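PDB 6EZR: beta-N-acetylglucosaminidase Nag2 from Vibrio harveyi, which probably hydrolyses the terminal non-reducing N-acetyl-D-hexosamine residues of N-acetyl-beta-D-hexosaminides. Local coordinates for residues I60-T65 with P332-L337; L136-P141 with Y619-K624; P141-P146 with M603-W608; E328-Q333 with C374-K379; I364-D369 with P430-G435. All coordinates share one frame; numbering follows the deposited sequence.

Contacts 1 and 4 lie side by side, their centres about 11 Å apart, and share Pro332 and Gln333: one loop of the catalytic barrel meets the N-terminal beta sheet with residues 332-337 and helix 375-380 with residues 328-333. Contacts 2 and 3, centres about 12 Å apart and sharing Pro141, lie across the chain's centre from them; there the linker 136-146 runs over the consecutive helices 599-608 and 616-632. Contact 5 joins two parallel barrel strands, about 21 Å from contact 4 and about 26 Å from contact 3, centre to centre. In sequence the linker follows the N-terminal sheet and precedes every barrel segment, so contacts 1 to 3 tie early parts of the chain to parts that come much later in sequence.

Contact 1. Residues I60-T65 with P332-L337; sequences IGSFCT and PQYTHL
Gln333 uses both ends of its side-chain amide on the backbone of residues 60-62. NE2 donates to Ile60 O at 3.0 Å, 10° out of the amide plane, while OE1 takes the N-H of Ser62 on a lone pair at 2.7 Å. The hydroxyl of Ser62 also gives its proton to OE1, coming from above the carbonyl plane, and its oxygen in turn receives Tyr334 N at 2.7 Å, so the serine passes the bonding on from the amide to the next peptide of the loop. What Gln333 reads is a type II' turn, Ile60 to Phe63, that closes the hairpin of strands 56-60 and 63-67 in the N-terminal sheet; Phe63 N reaches Ile60 O from the face opposite to that used by NE2. Gly61 sits at the positive-phi corner. Phe63 packs beside this polar grip. With CG anti to the backbone N (chi1 -175°), its ring is set against Pro332, whose CD lies 3.9 Å from the ring centroid in a CH-pi contact over one face. Leu337 CD1 meets the same ring at its edge, 3.8 Å from Phe63 CD1. The Tyr334 side chain comes within about 4 Å of those of Arg274 and Glu584, which bind N-acetyl-D-glucosamine.

Contact 2. Residues L136-P141 with Y619-K624; sequences LTHAQP and YLSRLK
His138 and Ser621 bring the two backbones together: an irregular linker passes along one turn of helix 616-632, with CA atoms 4.8 Å apart at Thr137 and Ser621 and 4.2 Å apart at Pro141 and Arg622. His138 N donates to Ser621 O at 3.1 Å, nearly straight at 170° but from well above the carbonyl plane. Two residues earlier, Leu136 O receives a CA-H...O contact from Ser621 CA at 3.2 Å. Among the side chains, the His138 imidazole lies with one face over the aliphatic part of Arg622, whose CG is 4.2 Å from the ring centroid. Ser621 OG sits at the ring's edge, but its own bond goes to Asp618 O. Near the outer end, Thr137 OG1 rests 3.5 Å from Lys624 CD. The guanidinium of Arg622 runs past all this to Glu605, Asp618 and Leu142 O. His138 ND1 accepts Gln140 N at 3.3 Å, which favours this ring rotation and is consistent with a neutral imidazole protonated on NE2.

Contact 3. Residues P141-P146 with M603-W608; sequences PLLPKP and MAEACW
This is a buried junction between domains: the loop 141-146, just before strand 148-152, presses Pro144 against helix 599-608, one of the helices after strand 574-581 of the catalytic TIM barrel. Pro144, preceded by a cis peptide bond, points its ring at the helix. Its CG comes 3.6 Å from Trp608 CG, and its CB lies 3.7 Å from Glu605 CA. Trp608 is carried toward the linker by a CG anti to the backbone N (chi1 -179°), and the edge of the indole brings CD1 to 3.7 Å from Lys145 O, while NE1 is hydrogen-bonded to Asp259 OD1. Glu605 extends alongside the proline and receives Lys145 N on OE2 at 3.1 Å, the donor standing above the carboxylate plane. Leu143 CD2 lies 3.7 Å from Glu605 OE2, adding an apolar flank. Both carboxylate oxygens have further partners: OE2 forms a salt bridge with Arg622 of helix 616-632, and OE1 is hydrogen-bonded to Tyr556 OH. A buried acid is thus met by a linker N-H, a guanidinium and a phenol, a setting that would be expected to keep Glu605 ionised and that ties the linker to both helices.

Contact 4. Residues E328-Q333 with C374-K379; sequences ETIEPQ and CRAAIK
A salt-bridge network of Glu331, Arg375 and Lys379 joins a catalytic-domain loop to the short helix 375-380, which follows barrel strand 363-370 and has Cys374 at its N-cap. A single oxygen, Glu331 OE1, is the focus. Arg375 grips it end-on with NH1 at 3.0 Å and NH2 at 3.2 Å, the oxygen lying in the guanidinium plane at its edge; carboxylate and guanidinium planes are 41° apart. Lys379 NZ approaches the same atom from the syn side at 3.3 Å, 28° out of the carboxylate plane. The lysine can do this because its chain bends at chi2 and chi3, carrying CE over one face of the Arg375 guanidinium and delivering NZ to a second acceptor, Thr329 O, at 2.7 Å. Beside the salt bridges, Ile330 reaches in with CD1 4.0 Å from Ala376 CB, and its CG1 packs 4.1 Å from Lys379 CB. Arg375 has another acidic partner, since its NE is paired with Asp402. Glu331 OE1 thus takes three N-H bonds from two cations, which would be expected to favour its ionised form, while Asp402 and Thr329 O serve as further partners of Arg375 and Lys379.

Contact 5. Residues I364-D369 with P430-G435; sequences IIPEID and PYVHIG
Glu367 and His433 form the bridge between two parallel strands of the TIM barrel, 364-369 and 431-435, the third and fourth around it, whose directions differ by 25°. The middle of the pair is tightly packed. His433 N donates to Pro366 O at 3.0 Å, and His433 O takes Ile368 N at 2.8 Å, so the histidine bonds the residues on either side of Glu367. The two side chains point the same way and stack: the extended glutamate (chi1 -176°) lays its carboxylate over one face of the imidazole, the planes 23° apart, with CG 3.5 Å from ND1. The carboxylate is held from outside the pair by His298 and His300 at OE1 and by Trp487 at OE2. Toward the start of the strands the fit slackens. Ile365 CD1 meets Tyr431 CD2 no closer than 4.2 Å, and Pro366 CG lies 4.4 Å from Val432 CG2; Tyr431 is partly exposed and Pro430, just before it, faces solvent. The other end of the pair lies toward the active site: Glu438, the predicted proton donor, follows three residues after Gly435, and the Asp369 side chain stands about 7 Å from that of Arg274. At this end Gly435 has no side chain, and Asp369 OD1 comes in to 3.2 Å from Gly435 CA.

Contact 1. Residues I60-T65 with P332-L337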
# COMPACT_ATOMS: atom_id res chain seq x y z
N ILE A 60 3.81 -21.99 -7.48
CA ILE A 60 3.21 -20.91 -8.26
C ILE A 60 3.01 -19.75 -7.30
O ILE A 60 2.04 -19.73 -6.54
CB ILE A 60 1.84 -21.33 -8.85
CG1 ILE A 60 2.03 -22.40 -9.93
CG2 ILE A 60 1.07 -20.14 -9.45
CD1 ILE A 60 0.83 -23.28 -10.11
N GLY A 61 3.94 -18.79 -7.32
CA GLY A 61 3.90 -17.66 -6.38
C GLY A 61 4.21 -18.16 -4.99
O GLY A 61 5.21 -18.84 -4.78
N SER A 62 3.34 -17.87 -4.03
CA SER A 62 3.49 -18.41 -2.68
C SER A 62 2.93 -19.83 -2.54
O SER A 62 3.22 -20.51 -1.56
CB SER A 62 2.84 -17.49 -1.65
OG SER A 62 1.43 -17.56 -1.73
N PHE A 63 2.14 -20.27 -3.51
CA PHE A 63 1.41 -21.52 -3.41
C PHE A 63 2.29 -22.71 -3.76
O PHE A 63 2.58 -22.94 -4.94
CB PHE A 63 0.19 -21.47 -4.32
CG PHE A 63 -0.70 -22.66 -4.19
CD1 PHE A 63 -1.32 -22.95 -2.98
CD2 PHE A 63 -0.92 -23.51 -5.27
CE1 PHE A 63 -2.14 -24.05 -2.85
CE2 PHE A 63 -1.75 -24.61 -5.15
CZ PHE A 63 -2.36 -24.88 -3.93
N CYS A 64 2.70 -23.45 -2.73
CA CYS A 64 3.61 -24.58 -2.88
C CYS A 64 2.87 -25.89 -2.63
O CYS A 64 2.04 -25.99 -1.73
CB CYS A 64 4.78 -24.45 -1.91
SG CYS A 64 5.76 -22.93 -2.07
N THR A 65 3.20 -26.90 -3.44
CA THR A 65 2.61 -28.24 -3.36
C THR A 65 3.76 -29.23 -3.37
O THR A 65 4.59 -29.18 -4.26
CB THR A 65 1.63 -28.51 -4.53
OG1 THR A 65 0.55 -27.57 -4.49
CG2 THR A 65 1.05 -29.92 -4.47
N PRO A 332 -4.56 -20.09 -4.56
CA PRO A 332 -4.45 -19.22 -3.39
C PRO A 332 -3.06 -18.61 -3.26
O PRO A 332 -2.09 -19.13 -3.84
CB PRO A 332 -4.73 -20.17 -2.22
CG PRO A 332 -4.39 -21.52 -2.73
CD PRO A 332 -4.72 -21.50 -4.19
N GLN A 333 -2.98 -17.50 -2.54
CA GLN A 333 -1.73 -16.77 -2.35
C GLN A 333 -1.66 -16.17 -0.95
O GLN A 333 -2.58 -15.49 -0.52
CB GLN A 333 -1.57 -15.64 -3.38
CG GLN A 333 -1.38 -16.09 -4.83
CD GLN A 333 -0.12 -16.91 -5.06
OE1 GLN A 333 0.83 -16.87 -4.27
NE2 GLN A 333 -0.10 -17.67 -6.15
N TYR A 334 -0.55 -16.45 -0.25
CA TYR A 334 -0.15 -15.79 1.00
C TYR A 334 -0.88 -16.28 2.24
O TYR A 334 -0.24 -16.67 3.21
CB TYR A 334 -0.27 -14.26 0.92
CG TYR A 334 0.29 -13.60 -0.32
CD1 TYR A 334 1.64 -13.69 -0.66
CD2 TYR A 334 -0.54 -12.85 -1.15
CE1 TYR A 334 2.14 -13.06 -1.80
CE2 TYR A 334 -0.06 -12.23 -2.29
CZ TYR A 334 1.28 -12.33 -2.61
OH TYR A 334 1.74 -11.68 -3.74
N THR A 335 -2.21 -16.19 2.21
CA THR A 335 -3.09 -16.55 3.32
C THR A 335 -4.31 -17.27 2.74
O THR A 335 -4.42 -17.41 1.52
CB THR A 335 -3.56 -15.31 4.10
OG1 THR A 335 -4.35 -14.47 3.24
CG2 THR A 335 -2.38 -14.51 4.64
N HIS A 336 -5.22 -17.71 3.61
CA HIS A 336 -6.49 -18.36 3.21
C HIS A 336 -6.28 -19.54 2.25
O HIS A 336 -6.99 -19.68 1.25
CB HIS A 336 -7.45 -17.33 2.61
CG HIS A 336 -7.90 -16.30 3.59
ND1 HIS A 336 -7.15 -15.19 3.90
CD2 HIS A 336 -9.03 -16.21 4.33
CE1 HIS A 336 -7.79 -14.46 4.79
NE2 HIS A 336 -8.93 -15.06 5.08
N LEU A 337 -5.31 -20.38 2.59
CA LEU A 337 -4.90 -21.53 1.77
C LEU A 337 -6.04 -22.48 1.36
O LEU A 337 -6.06 -22.97 0.23
CB LEU A 337 -3.82 -22.31 2.53
CG LEU A 337 -2.97 -23.36 1.81
CD1 LEU A 337 -2.05 -22.72 0.78
CD2 LEU A 337 -2.15 -24.10 2.86

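Contact 2. Residues L136-P141 with Y619-K624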
# COMPACT_ATOMS: atom_id res chain seq x y z
N LEU A 136 9.04 13.34 26.97
CA LEU A 136 7.99 14.17 27.56
C LEU A 136 6.81 14.25 26.59
O LEU A 136 6.91 13.87 25.42
CB LEU A 136 8.50 15.58 27.86
CG LEU A 136 9.70 15.72 28.80
CD1 LEU A 136 9.96 17.20 29.03
CD2 LEU A 136 9.48 15.00 30.13
N THR A 137 5.70 14.76 27.10
CA THR A 137 4.47 14.94 26.33
C THR A 137 4.33 16.42 25.96
O THR A 137 4.23 17.28 26.85
CB THR A 137 3.25 14.47 27.15
OG1 THR A 137 3.46 13.12 27.58
CG2 THR A 137 1.96 14.54 26.33
N HIS A 138 4.34 16.70 24.66
CA HIS A 138 4.21 18.07 24.14
C HIS A 138 2.76 18.52 24.34
O HIS A 138 1.84 17.74 24.13
CB HIS A 138 4.60 18.11 22.66
CG HIS A 138 5.04 19.46 22.18
ND1 HIS A 138 4.17 20.51 22.01
CD2 HIS A 138 6.25 19.92 21.79
CE1 HIS A 138 4.82 21.56 21.55
NE2 HIS A 138 6.09 21.23 21.41
N ALA A 139 2.58 19.77 24.76
CA ALA A 139 1.26 20.30 25.12
C ALA A 139 0.37 20.48 23.88
O ALA A 139 -0.84 20.30 23.96
CB ALA A 139 1.41 21.62 25.86
N GLN A 140 0.99 20.86 22.77
CA GLN A 140 0.40 20.82 21.42
C GLN A 140 0.87 19.59 20.58
O GLN A 140 1.89 19.67 19.89
CB GLN A 140 0.74 22.12 20.68
CG GLN A 140 0.17 23.39 21.30
CD GLN A 140 0.93 23.85 22.54
OE1 GLN A 140 2.13 24.15 22.47
NE2 GLN A 140 0.25 23.89 23.68
N PRO A 141 0.11 18.48 20.61
CA PRO A 141 0.50 17.25 19.89
C PRO A 141 0.14 17.28 18.40
O PRO A 141 -0.75 16.56 17.94
CB PRO A 141 -0.29 16.17 20.64
CG PRO A 141 -1.56 16.87 20.97
CD PRO A 141 -1.16 18.27 21.35
N TYR A 619 9.44 15.72 17.67
CA TYR A 619 8.46 14.83 17.03
C TYR A 619 7.95 13.77 17.98
O TYR A 619 6.73 13.58 18.09
CB TYR A 619 9.04 14.17 15.77
CG TYR A 619 8.23 12.98 15.27
CD1 TYR A 619 7.06 13.16 14.54
CD2 TYR A 619 8.65 11.68 15.52
CE1 TYR A 619 6.32 12.08 14.08
CE2 TYR A 619 7.93 10.59 15.06
CZ TYR A 619 6.76 10.80 14.34
OH TYR A 619 6.04 9.72 13.88
N LEU A 620 8.86 13.08 18.66
CA LEU A 620 8.48 12.06 19.64
C LEU A 620 7.52 12.59 20.71
O LEU A 620 6.54 11.92 21.05
CB LEU A 620 9.71 11.42 20.29
CG LEU A 620 10.46 10.34 19.49
CD1 LEU A 620 11.69 9.91 20.28
CD2 LEU A 620 9.60 9.13 19.19
N SER A 621 7.80 13.79 21.22
CA SER A 621 6.93 14.40 22.23
C SER A 621 5.54 14.73 21.66
O SER A 621 4.54 14.60 22.36
CB SER A 621 7.59 15.63 22.87
OG SER A 621 7.81 16.66 21.93
N ARG A 622 5.48 15.15 20.39
CA ARG A 622 4.20 15.37 19.71
C ARG A 622 3.47 14.06 19.40
O ARG A 622 2.24 13.98 19.57
CB ARG A 622 4.41 16.22 18.46
CG ARG A 622 4.70 17.66 18.83
CD ARG A 622 4.83 18.57 17.63
NE ARG A 622 6.11 18.39 16.95
CZ ARG A 622 6.32 17.68 15.84
NH1 ARG A 622 5.34 17.06 15.20
NH2 ARG A 622 7.55 17.61 15.34
N LEU A 623 4.20 13.04 18.97
CA LEU A 623 3.61 11.71 18.80
C LEU A 623 3.07 11.16 20.12
O LEU A 623 1.97 10.60 20.16
CB LEU A 623 4.63 10.73 18.17
CG LEU A 623 4.17 9.30 17.90
CD1 LEU A 623 2.96 9.26 16.98
CD2 LEU A 623 5.32 8.50 17.29
N LYS A 624 3.82 11.34 21.20
CA LYS A 624 3.39 10.85 22.51
C LYS A 624 2.06 11.46 22.94
O LYS A 624 1.19 10.75 23.43
CB LYS A 624 4.44 11.09 23.59
CG LYS A 624 4.19 10.27 24.85
CD LYS A 624 5.23 10.56 25.92
CE LYS A 624 5.05 9.68 27.15
NZ LYS A 624 5.50 8.28 26.90

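Contact 3. Residues P141-P146 with M603-W608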
# COMPACT_ATOMS: atom_id res chain seq x y z
N PRO A 141 0.11 18.48 20.61
CA PRO A 141 0.50 17.25 19.89
C PRO A 141 0.14 17.28 18.40
O PRO A 141 -0.75 16.56 17.94
CB PRO A 141 -0.29 16.17 20.64
CG PRO A 141 -1.56 16.87 20.97
CD PRO A 141 -1.16 18.27 21.35
N LEU A 142 0.87 18.10 17.65
CA LEU A 142 0.53 18.38 16.26
C LEU A 142 1.38 17.57 15.29
O LEU A 142 2.60 17.58 15.36
CB LEU A 142 0.66 19.88 15.99
CG LEU A 142 -0.24 20.79 16.84
CD1 LEU A 142 0.14 22.24 16.63
CD2 LEU A 142 -1.72 20.58 16.53
N LEU A 143 0.70 16.88 14.37
CA LEU A 143 1.35 16.03 13.37
C LEU A 143 0.60 16.14 12.03
O LEU A 143 -0.58 15.79 11.97
CB LEU A 143 1.33 14.57 13.82
CG LEU A 143 2.15 14.23 15.07
CD1 LEU A 143 1.78 12.85 15.57
CD2 LEU A 143 3.63 14.30 14.76
N PRO A 144 1.24 16.63 10.97
CA PRO A 144 2.60 17.15 10.96
C PRO A 144 2.76 18.47 11.73
O PRO A 144 1.77 19.15 12.03
CB PRO A 144 2.88 17.38 9.48
CG PRO A 144 1.54 17.67 8.89
CD PRO A 144 0.55 16.85 9.68
N LYS A 145 4.01 18.79 12.05
CA LYS A 145 4.40 20.03 12.72
C LYS A 145 4.07 21.21 11.80
O LYS A 145 4.47 21.21 10.63
CB LYS A 145 5.91 20.01 13.00
CG LYS A 145 6.49 21.25 13.70
CD LYS A 145 6.24 21.24 15.20
CE LYS A 145 6.68 22.53 15.87
NZ LYS A 145 6.57 22.41 17.35
N PRO A 146 3.34 22.21 12.32
CA PRO A 146 3.18 23.44 11.55
C PRO A 146 4.51 24.15 11.34
O PRO A 146 5.37 24.12 12.21
CB PRO A 146 2.24 24.28 12.41
CG PRO A 146 1.49 23.29 13.22
CD PRO A 146 2.47 22.21 13.51
N MET A 603 6.04 10.06 7.93
CA MET A 603 5.95 10.26 6.47
C MET A 603 5.21 11.56 6.14
O MET A 603 5.66 12.35 5.31
CB MET A 603 5.21 9.10 5.81
CG MET A 603 5.82 7.71 5.99
SD MET A 603 7.38 7.55 5.13
CE MET A 603 8.57 7.92 6.42
N ALA A 604 4.07 11.76 6.79
CA ALA A 604 3.28 12.99 6.69
C ALA A 604 4.11 14.23 7.00
O ALA A 604 4.05 15.21 6.27
CB ALA A 604 2.08 12.92 7.62
N GLU A 605 4.93 14.16 8.04
CA GLU A 605 5.78 15.29 8.43
C GLU A 605 6.88 15.59 7.42
O GLU A 605 7.22 16.75 7.20
CB GLU A 605 6.37 15.06 9.83
CG GLU A 605 6.96 16.32 10.44
CD GLU A 605 6.92 16.33 11.95
OE1 GLU A 605 7.99 16.36 12.57
OE2 GLU A 605 5.80 16.31 12.51
N ALA A 606 7.43 14.55 6.80
CA ALA A 606 8.38 14.71 5.69
C ALA A 606 7.75 15.40 4.47
O ALA A 606 8.42 16.12 3.75
CB ALA A 606 8.94 13.35 5.27
N CYS A 607 6.47 15.12 4.25
CA CYS A 607 5.70 15.67 3.13
C CYS A 607 5.33 17.14 3.31
O CYS A 607 5.21 17.87 2.33
CB CYS A 607 4.39 14.91 2.97
SG CYS A 607 4.51 13.18 2.49
N TRP A 608 5.12 17.53 4.56
CA TRP A 608 4.51 18.82 4.91
C TRP A 608 5.48 19.81 5.55
O TRP A 608 5.58 20.96 5.11
CB TRP A 608 3.34 18.59 5.87
CG TRP A 608 2.66 19.86 6.25
CD1 TRP A 608 3.06 20.75 7.21
CD2 TRP A 608 1.48 20.42 5.66
NE1 TRP A 608 2.20 21.81 7.26
CE2 TRP A 608 1.22 21.64 6.32
CE3 TRP A 608 0.61 20.00 4.65
CZ2 TRP A 608 0.13 22.44 6.00
CZ3 TRP A 608 -0.48 20.80 4.33
CH2 TRP A 608 -0.70 22.02 5.00

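Contact 4. Residues E328-Q333 with C374-K379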
# COMPACT_ATOMS: atom_id res chain seq x y z
N GLU A 328 -10.95 -22.49 -7.21
CA GLU A 328 -11.02 -21.38 -8.17
C GLU A 328 -9.97 -21.55 -9.26
O GLU A 328 -9.07 -22.38 -9.17
CB GLU A 328 -10.79 -20.04 -7.47
CG GLU A 328 -11.54 -19.84 -6.15
CD GLU A 328 -13.02 -20.17 -6.25
OE1 GLU A 328 -13.69 -19.70 -7.19
OE2 GLU A 328 -13.51 -20.91 -5.36
N THR A 329 -10.10 -20.72 -10.29
CA THR A 329 -9.15 -20.66 -11.40
C THR A 329 -7.77 -20.19 -10.92
O THR A 329 -6.75 -20.78 -11.26
CB THR A 329 -9.63 -19.69 -12.49
OG1 THR A 329 -11.05 -19.84 -12.67
CG2 THR A 329 -8.91 -19.94 -13.83
N ILE A 330 -7.78 -19.10 -10.15
CA ILE A 330 -6.58 -18.51 -9.57
C ILE A 330 -6.24 -19.24 -8.27
O ILE A 330 -7.06 -19.33 -7.36
CB ILE A 330 -6.75 -17.00 -9.30
CG1 ILE A 330 -7.11 -16.26 -10.60
CG2 ILE A 330 -5.48 -16.40 -8.69
CD1 ILE A 330 -7.47 -14.80 -10.43
N GLU A 331 -5.00 -19.72 -8.18
CA GLU A 331 -4.49 -20.43 -7.00
C GLU A 331 -4.48 -19.51 -5.77
O GLU A 331 -4.38 -18.28 -5.92
CB GLU A 331 -3.07 -20.95 -7.25
CG GLU A 331 -2.97 -22.15 -8.18
CD GLU A 331 -3.02 -21.83 -9.67
OE1 GLU A 331 -2.99 -20.63 -10.06
OE2 GLU A 331 -3.10 -22.79 -10.47
N PRO A 332 -4.56 -20.09 -4.56
CA PRO A 332 -4.45 -19.22 -3.39
C PRO A 332 -3.06 -18.61 -3.26
O PRO A 332 -2.09 -19.13 -3.84
CB PRO A 332 -4.73 -20.17 -2.22
CG PRO A 332 -4.39 -21.52 -2.73
CD PRO A 332 -4.72 -21.50 -4.19
N GLN A 333 -2.98 -17.50 -2.54
CA GLN A 333 -1.73 -16.77 -2.35
C GLN A 333 -1.66 -16.17 -0.95
O GLN A 333 -2.58 -15.49 -0.52
CB GLN A 333 -1.57 -15.64 -3.38
CG GLN A 333 -1.38 -16.09 -4.83
CD GLN A 333 -0.12 -16.91 -5.06
OE1 GLN A 333 0.83 -16.87 -4.27
NE2 GLN A 333 -0.10 -17.67 -6.15
N CYS A 374 -0.17 -9.02 -14.44
CA CYS A 374 -1.48 -9.14 -15.10
C CYS A 374 -2.12 -10.54 -15.10
O CYS A 374 -3.00 -10.83 -15.92
CB CYS A 374 -1.36 -8.63 -16.53
SG CYS A 374 -2.31 -7.13 -16.79
N ARG A 375 -1.71 -11.38 -14.16
CA ARG A 375 -2.17 -12.77 -14.11
C ARG A 375 -3.67 -12.90 -13.83
O ARG A 375 -4.34 -13.73 -14.45
CB ARG A 375 -1.37 -13.55 -13.07
CG ARG A 375 -1.45 -15.06 -13.22
CD ARG A 375 -0.57 -15.74 -12.19
NE ARG A 375 -0.47 -17.18 -12.44
CZ ARG A 375 -1.08 -18.15 -11.76
NH1 ARG A 375 -1.88 -17.89 -10.72
NH2 ARG A 375 -0.89 -19.41 -12.14
N ALA A 376 -4.19 -12.10 -12.91
CA ALA A 376 -5.62 -12.14 -12.59
C ALA A 376 -6.47 -11.81 -13.82
O ALA A 376 -7.47 -12.47 -14.08
CB ALA A 376 -5.95 -11.19 -11.45
N ALA A 377 -6.06 -10.78 -14.56
CA ALA A 377 -6.73 -10.40 -15.80
C ALA A 377 -6.69 -11.53 -16.83
O ALA A 377 -7.73 -11.97 -17.31
CB ALA A 377 -6.09 -9.15 -16.37
N ILE A 378 -5.48 -12.01 -17.12
CA ILE A 378 -5.24 -13.08 -18.08
C ILE A 378 -6.04 -14.35 -17.76
O ILE A 378 -6.62 -14.95 -18.66
CB ILE A 378 -3.73 -13.38 -18.18
CG1 ILE A 378 -3.03 -12.20 -18.86
CG2 ILE A 378 -3.47 -14.66 -18.97
CD1 ILE A 378 -1.53 -12.16 -18.68
N LYS A 379 -6.06 -14.76 -16.49
CA LYS A 379 -6.82 -15.94 -16.04
C LYS A 379 -8.34 -15.73 -16.07
O LYS A 379 -9.10 -16.71 -16.11
CB LYS A 379 -6.36 -16.38 -14.64
CG LYS A 379 -4.91 -16.86 -14.59
CD LYS A 379 -4.75 -18.37 -14.48
CE LYS A 379 -4.58 -18.79 -13.03
NZ LYS A 379 -4.67 -20.26 -12.84

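Contact 5. Residues I364-D369 with P430-G435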
# COMPACT_ATOMS: atom_id res chain seq x y z
N ILE A 364 -8.21 10.61 -5.50
CA ILE A 364 -7.95 9.16 -5.64
C ILE A 364 -7.35 8.85 -7.02
O ILE A 364 -7.96 9.17 -8.05
CB ILE A 364 -9.22 8.33 -5.37
CG1 ILE A 364 -9.56 8.42 -3.88
CG2 ILE A 364 -9.03 6.86 -5.77
CD1 ILE A 364 -10.87 7.77 -3.47
N ILE A 365 -6.16 8.24 -7.04
CA ILE A 365 -5.49 7.88 -8.30
C ILE A 365 -5.57 6.37 -8.49
O ILE A 365 -4.94 5.62 -7.74
CB ILE A 365 -4.02 8.38 -8.32
CG1 ILE A 365 -4.01 9.91 -8.30
CG2 ILE A 365 -3.27 7.86 -9.56
CD1 ILE A 365 -2.65 10.55 -8.20
N PRO A 366 -6.35 5.90 -9.48
CA PRO A 366 -6.48 4.45 -9.67
C PRO A 366 -5.30 3.91 -10.43
O PRO A 366 -4.75 4.61 -11.28
CB PRO A 366 -7.74 4.33 -10.52
CG PRO A 366 -7.70 5.56 -11.36
CD PRO A 366 -7.20 6.64 -10.44
N GLU A 367 -4.93 2.66 -10.15
CA GLU A 367 -3.84 1.98 -10.86
C GLU A 367 -4.33 0.70 -11.55
O GLU A 367 -4.92 -0.17 -10.91
CB GLU A 367 -2.68 1.65 -9.93
CG GLU A 367 -1.49 1.02 -10.65
CD GLU A 367 -0.34 0.63 -9.74
OE1 GLU A 367 -0.16 1.24 -8.67
OE2 GLU A 367 0.38 -0.31 -10.09
N ILE A 368 -4.05 0.60 -12.85
CA ILE A 368 -4.27 -0.61 -13.65
C ILE A 368 -2.91 -1.11 -14.18
O ILE A 368 -2.38 -0.57 -15.15
CB ILE A 368 -5.23 -0.36 -14.86
CG1 ILE A 368 -6.56 0.27 -14.41
CG2 ILE A 368 -5.47 -1.64 -15.65
CD1 ILE A 368 -7.39 -0.55 -13.44
N ASP A 369 -2.36 -2.14 -13.53
CA ASP A 369 -1.05 -2.72 -13.87
C ASP A 369 -1.01 -3.43 -15.24
O ASP A 369 -1.66 -4.46 -15.40
CB ASP A 369 -0.64 -3.77 -12.80
CG ASP A 369 0.29 -3.24 -11.73
OD1 ASP A 369 1.08 -2.30 -11.97
OD2 ASP A 369 0.28 -3.84 -10.63
N PRO A 430 -7.63 13.63 -12.93
CA PRO A 430 -7.09 13.62 -14.30
C PRO A 430 -5.81 12.77 -14.49
O PRO A 430 -4.97 13.10 -15.33
CB PRO A 430 -6.81 15.10 -14.55
CG PRO A 430 -6.39 15.60 -13.21
CD PRO A 430 -7.17 14.81 -12.18
N TYR A 431 -5.71 11.67 -13.74
CA TYR A 431 -4.52 10.83 -13.69
C TYR A 431 -4.95 9.36 -13.60
O TYR A 431 -5.91 9.04 -12.91
CB TYR A 431 -3.66 11.15 -12.46
CG TYR A 431 -3.38 12.62 -12.24
CD1 TYR A 431 -2.60 13.34 -13.14
CD2 TYR A 431 -3.88 13.29 -11.12
CE1 TYR A 431 -2.35 14.69 -12.95
CE2 TYR A 431 -3.63 14.65 -10.92
CZ TYR A 431 -2.86 15.34 -11.83
OH TYR A 431 -2.60 16.68 -11.64
N VAL A 432 -4.25 8.50 -14.33
CA VAL A 432 -4.41 7.06 -14.21
C VAL A 432 -3.02 6.47 -14.22
O VAL A 432 -2.21 6.80 -15.08
CB VAL A 432 -5.24 6.44 -15.36
CG1 VAL A 432 -5.31 4.92 -15.23
CG2 VAL A 432 -6.64 7.02 -15.37
N HIS A 433 -2.77 5.60 -13.24
CA HIS A 433 -1.50 4.92 -13.05
C HIS A 433 -1.61 3.59 -13.79
O HIS A 433 -2.57 2.86 -13.60
CB HIS A 433 -1.25 4.72 -11.55
CG HIS A 433 0.18 4.45 -11.20
ND1 HIS A 433 0.88 3.38 -11.71
CD2 HIS A 433 1.01 5.08 -10.34
CE1 HIS A 433 2.10 3.38 -11.20
NE2 HIS A 433 2.20 4.39 -10.36
N ILE A 434 -0.62 3.31 -14.64
CA ILE A 434 -0.67 2.20 -15.60
C ILE A 434 0.26 1.02 -15.25
O ILE A 434 0.27 -0.02 -15.93
CB ILE A 434 -0.37 2.73 -17.03
CG1 ILE A 434 -1.03 1.87 -18.12
CG2 ILE A 434 1.13 2.88 -17.27
CD1 ILE A 434 -2.54 2.01 -18.20
N GLY A 435 1.08 1.21 -14.22
CA GLY A 435 1.99 0.22 -13.72
C GLY A 435 3.29 0.42 -14.45
O GLY A 435 4.17 1.14 -13.98